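Poly-gamma-glutamate hydrolase (Bacillus phage phiNIT1, PDB 3A9L) hydrolyses the gamma-glutamyl linkages of bacterial poly-gamma-glutamate as a zinc peptidase. Local coordinates at residues E11-E14 against N15-V19; E138-D142 against R143-T147. All blocks are in the same frame, centred on the assembly; numbering follows the deposited sequence.

Contact 1: E11-E14 against N15-V19; sequences EALE and NAETV
The last turn of helix 10-16 is held by Leu13 O, which accepts from both Glu17 N and Ala16 N and shows how a helix end can share one carbonyl between two donors. The Glu17 N bond is the shorter, 2.9 Å to Leu13 O, and runs nearly in line with the C=O. Ala16 N, 3.2 Å from Leu13 O, comes instead from above the carbonyl plane. That second bond is of the i to i+3 kind, and it tightens the turn just where Glu17 leaves helical geometry. Two residues earlier, Asn15 N reaches Glu11 O at 2.7 Å in a regular helical bond, whereas Ala16 N to Ala12 O is weak.

Side-chain packing follows the same spacing. Leu13 has CG anti to its backbone N (chi1 -173°), which swings CD2 along the helix to lie 4.0 Å from Glu17 CG. That methylene CG of Glu17 also rests 3.3 Å from Leu13 O; beyond it the chain bends at chi2 (-72°) and leads to a carboxylate that forms a salt bridge with Arg76. Glu14 sends OE1 into a salt bridge with Arg29 of the second subunit. Leu13, Glu14 and Glu17 all touch Tyr23, so this short N-terminal helix packs against strand 23-29, a strand of the mixed sheet that is outermost within this chain, at the subunit interface.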
loop_
_atom_site.group_PDB
_atom_site.type_symbol
_atom_site.label_atom_id
_atom_site.label_comp_id
_atom_site.label_asym_id
_atom_site.label_seq_id
_atom_site.Cartn_x
_atom_site.Cartn_y
_atom_site.Cartn_z
ATOM N N GLU A 11 13.848 -12.764 0.028
ATOM C CA GLU A 11 14.516 -12.834 -1.279
ATOM C C GLU A 11 14.306 -14.220 -1.903
ATOM O O GLU A 11 13.752 -14.345 -3.010
ATOM C CB GLU A 11 16.026 -12.557 -1.140
ATOM C CG GLU A 11 16.404 -11.098 -0.935
ATOM C CD GLU A 11 16.175 -10.585 0.483
ATOM O OE1 GLU A 11 15.926 -11.396 1.420
ATOM O OE2 GLU A 11 16.290 -9.351 0.651
ATOM N N ALA A 12 14.727 -15.263 -1.181
ATOM C CA ALA A 12 14.524 -16.639 -1.626
ATOM C C ALA A 12 13.067 -16.908 -2.005
ATOM O O ALA A 12 12.779 -17.536 -3.030
ATOM C CB ALA A 12 14.979 -17.614 -0.540
ATOM N N LEU A 13 12.147 -16.430 -1.165
ATOM C CA LEU A 13 10.724 -16.516 -1.441
ATOM C C LEU A 13 10.346 -15.770 -2.712
ATOM O O LEU A 13 9.702 -16.327 -3.592
ATOM C CB LEU A 13 9.905 -15.970 -0.253
ATOM C CG LEU A 13 8.381 -16.150 -0.339
ATOM C CD1 LEU A 13 7.753 -16.126 1.014
ATOM C CD2 LEU A 13 7.717 -15.108 -1.176
ATOM N N GLU A 14 10.745 -14.507 -2.806
ATOM C CA GLU A 14 10.380 -13.687 -3.948
ATOM C C GLU A 14 10.971 -14.232 -5.257
ATOM O O GLU A 14 10.319 -14.204 -6.333
ATOM C CB GLU A 14 10.803 -12.241 -3.677
ATOM C CG GLU A 14 9.840 -11.601 -2.675
ATOM C CD GLU A 14 9.831 -10.059 -2.688
ATOM O OE1 GLU A 14 10.424 -9.455 -3.602
ATOM O OE2 GLU A 14 9.188 -9.462 -1.787
ATOM N N ASN A 15 12.191 -14.753 -5.141
ATOM C CA ASN A 15 12.911 -15.343 -6.263
ATOM C C ASN A 15 12.162 -16.508 -6.885
ATOM O O ASN A 15 12.223 -16.703 -8.091
ATOM C CB ASN A 15 14.317 -15.805 -5.819
ATOM C CG ASN A 15 15.370 -14.724 -5.997
ATOM O OD1 ASN A 15 15.150 -13.712 -6.690
ATOM N ND2 ASN A 15 16.523 -14.918 -5.361
ATOM N N ALA A 16 11.430 -17.250 -6.064
ATOM C CA ALA A 16 10.767 -18.476 -6.495
ATOM C C ALA A 16 9.273 -18.319 -6.774
ATOM O O ALA A 16 8.734 -19.011 -7.639
ATOM C CB ALA A 16 10.995 -19.543 -5.477
ATOM N N GLU A 17 8.602 -17.434 -6.029
ATOM C CA GLU A 17 7.144 -17.300 -6.103
ATOM C C GLU A 17 6.816 -16.152 -7.034
ATOM O O GLU A 17 7.682 -15.332 -7.289
ATOM C CB GLU A 17 6.571 -17.030 -4.720
ATOM C CG GLU A 17 6.898 -18.131 -3.709
ATOM C CD GLU A 17 6.125 -19.424 -3.975
ATOM O OE1 GLU A 17 5.148 -19.428 -4.775
ATOM O OE2 GLU A 17 6.479 -20.430 -3.343
ATOM N N THR A 18 5.595 -16.118 -7.559
ATOM C CA THR A 18 5.145 -15.071 -8.518
ATOM C C THR A 18 4.276 -14.048 -7.789
ATOM O O THR A 18 3.300 -14.402 -7.174
ATOM C CB THR A 18 4.374 -15.744 -9.706
ATOM O OG1 THR A 18 5.334 -16.396 -10.541
ATOM C CG2 THR A 18 3.540 -14.766 -10.568
ATOM N N VAL A 19 4.646 -12.770 -7.832
ATOM C CA VAL A 19 3.833 -11.782 -7.134
ATOM C C VAL A 19 2.474 -11.647 -7.814
ATOM O O VAL A 19 2.365 -11.752 -9.052
ATOM C CB VAL A 19 4.560 -10.460 -6.985
ATOM C CG1 VAL A 19 4.812 -9.828 -8.340
ATOM C CG2 VAL A 19 3.788 -9.519 -6.052
#

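Contact 2: E138-D142 against R143-T147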
loop_
_atom_site.group_PDB
_atom_site.type_symbol
_atom_site.label_atom_id
_atom_site.label_comp_id
_atom_site.label_asym_id
_atom_site.label_seq_id
_atom_site.Cartn_x
_atom_site.Cartn_y
_atom_site.Cartn_z
ATOM N N GLU A 138 -2.959 -13.044 27.491
ATOM C CA GLU A 138 -1.910 -13.050 28.522
ATOM C C GLU A 138 -0.545 -12.672 27.964
ATOM O O GLU A 138 -0.313 -12.757 26.747
ATOM C CB GLU A 138 -1.821 -14.425 29.198
ATOM C CG GLU A 138 -1.407 -15.507 28.234
ATOM C CD GLU A 138 -1.666 -16.880 28.771
ATOM O OE1 GLU A 138 -0.872 -17.359 29.613
ATOM O OE2 GLU A 138 -2.665 -17.470 28.350
ATOM N N VAL A 139 0.362 -12.271 28.858
ATOM C CA VAL A 139 1.795 -12.088 28.502
ATOM C C VAL A 139 2.380 -13.432 28.087
ATOM O O VAL A 139 2.225 -14.425 28.776
ATOM C CB VAL A 139 2.640 -11.408 29.632
ATOM C CG1 VAL A 139 4.179 -11.461 29.319
ATOM C CG2 VAL A 139 2.209 -9.997 29.815
ATOM N N ALA A 140 2.987 -13.448 26.903
ATOM C CA ALA A 140 3.663 -14.621 26.375
ATOM C C ALA A 140 4.846 -15.053 27.270
ATOM O O ALA A 140 5.608 -14.209 27.757
ATOM C CB ALA A 140 4.153 -14.319 25.004
ATOM N N THR A 141 5.025 -16.370 27.396
ATOM C CA THR A 141 6.035 -16.975 28.299
ATOM C C THR A 141 6.901 -18.143 27.782
ATOM O O THR A 141 8.111 -17.987 27.688
ATOM C CB THR A 141 5.428 -17.428 29.614
ATOM O OG1 THR A 141 4.308 -18.292 29.334
ATOM C CG2 THR A 141 5.020 -16.212 30.468
ATOM N N ASP A 142 6.342 -19.325 27.513
ATOM C CA ASP A 142 7.221 -20.379 26.956
ATOM C C ASP A 142 7.723 -20.041 25.536
ATOM O O ASP A 142 8.894 -20.252 25.212
ATOM C CB ASP A 142 6.681 -21.842 27.042
ATOM C CG ASP A 142 5.247 -21.969 27.583
ATOM O OD1 ASP A 142 4.285 -21.401 27.001
ATOM O OD2 ASP A 142 5.082 -22.720 28.578
ATOM N N ARG A 143 6.821 -19.474 24.734
ATOM C CA ARG A 143 6.982 -19.239 23.310
ATOM C C ARG A 143 6.450 -17.846 22.986
ATOM O O ARG A 143 5.690 -17.250 23.779
ATOM C CB ARG A 143 6.146 -20.261 22.534
ATOM C CG ARG A 143 4.676 -20.213 22.922
ATOM C CD ARG A 143 3.782 -21.166 22.165
ATOM N NE ARG A 143 2.464 -21.222 22.805
ATOM C CZ ARG A 143 1.423 -21.930 22.367
ATOM N NH1 ARG A 143 1.509 -22.654 21.250
ATOM N NH2 ARG A 143 0.280 -21.907 23.047
ATOM N N PHE A 144 6.837 -17.332 21.825
ATOM C CA PHE A 144 6.284 -16.071 21.288
ATOM C C PHE A 144 6.556 -14.840 22.151
ATOM O O PHE A 144 5.794 -13.869 22.115
ATOM C CB PHE A 144 4.778 -16.200 21.076
ATOM C CG PHE A 144 4.384 -17.323 20.153
ATOM C CD1 PHE A 144 5.112 -17.591 18.998
ATOM C CD2 PHE A 144 3.279 -18.096 20.433
ATOM C CE1 PHE A 144 4.734 -18.641 18.141
ATOM C CE2 PHE A 144 2.897 -19.153 19.593
ATOM C CZ PHE A 144 3.615 -19.412 18.441
ATOM N N THR A 145 7.618 -14.879 22.940
ATOM C CA THR A 145 7.899 -13.759 23.844
ATOM C C THR A 145 8.470 -12.570 23.083
ATOM O O THR A 145 8.351 -11.425 23.531
ATOM C CB THR A 145 8.878 -14.110 24.998
ATOM O OG1 THR A 145 10.177 -14.346 24.465
ATOM C CG2 THR A 145 8.415 -15.316 25.795
ATOM N N ALA A 146 9.105 -12.853 21.945
ATOM C CA ALA A 146 9.715 -11.802 21.098
ATOM C C ALA A 146 10.475 -10.697 21.840
ATOM O O ALA A 146 10.111 -9.523 21.767
ATOM C CB ALA A 146 8.636 -11.191 20.191
ATOM N N THR A 147 11.519 -11.045 22.589
ATOM C CA THR A 147 12.299 -10.018 23.275
ATOM C C THR A 147 13.689 -9.874 22.662
ATOM O O THR A 147 14.558 -9.284 23.253
ATOM C CB THR A 147 12.434 -10.269 24.801
ATOM O OG1 THR A 147 13.132 -11.508 25.028
ATOM C CG2 THR A 147 11.038 -10.259 25.476
HETATM O O HOH W 1 2.086 -20.213 25.600
#
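Ala140 meets Phe144 and Thr145 across a tight bend in the loop that leaves strand 138-139, a strand of the mixed alpha/beta sheet of this zinc peptidase that is outermost within this chain. No direct hydrogen bond crosses the bend from 138-142 to 143-147; packing and a water do, while the backbones of Ala140 and Thr145 bond to Val115 and Gly117. Ala140 points its methyl into the turn, where CB lies 3.4 Å from Phe144 O and 3.5 Å from Arg143 O. Phe144 itself has a positive phi (62°), which helps turn the backbone round this methyl.

Thr145 meets the first limb through its methyl group. Its chi1 of 68° sets OG1 between the backbone N and the carbonyl carbon and leaves CG2 beside the backbone N, directed back at the preceding residues. CG2 stands 3.3 Å from Thr141 O and 3.6 Å from Ala140 O, so the methyl, not the hydroxyl, makes this contact.

Arg143 likewise starts with CG between N and the carbonyl carbon, then runs extended to NE. Its CB sits over one face of the Phe144 ring, offset toward the rim. The Phe144 side chain also touches Leu114, Gln163 and Glu165 and comes within about 7 Å of the zinc ion, near a bound phosphate that probably comes from the crystallisation liquor, consistent with a place beside the zinc site.

Asp142 and Arg143 are oppositely charged neighbours that form no salt bridge: Asp142 OD1 stands 4.6 Å from Arg143 NE and off the plane of the guanidinium, so no N-H points at it. A water joins them instead, donating to Asp142 OD1 at 2.9 Å and, at the guanidinium edge and in its plane, accepting from Arg143 NE at 3.0 Å.

Overall arrangement
Contact 1 and contact 2 occur in series along the chain and belong to opposite margins of one mixed sheet. The first packs on strand 23-29 and the second leaves strand 138-139, the two outermost strands within the chain. Their centres are 30 Å apart and their nearest atoms about 18 Å, so they do not touch. The zinc ion, bound by His40, Glu45 and His103, offers a common reference: the side chain of Leu13 is about 12 Å from it, and that of Phe144 is the nearer of the two. Contact 1 also faces the second subunit, whereas no other chain of the assembly touches contact 2. Contact 1 thus takes part in subunit packing, while contact 2 lies nearer the metal.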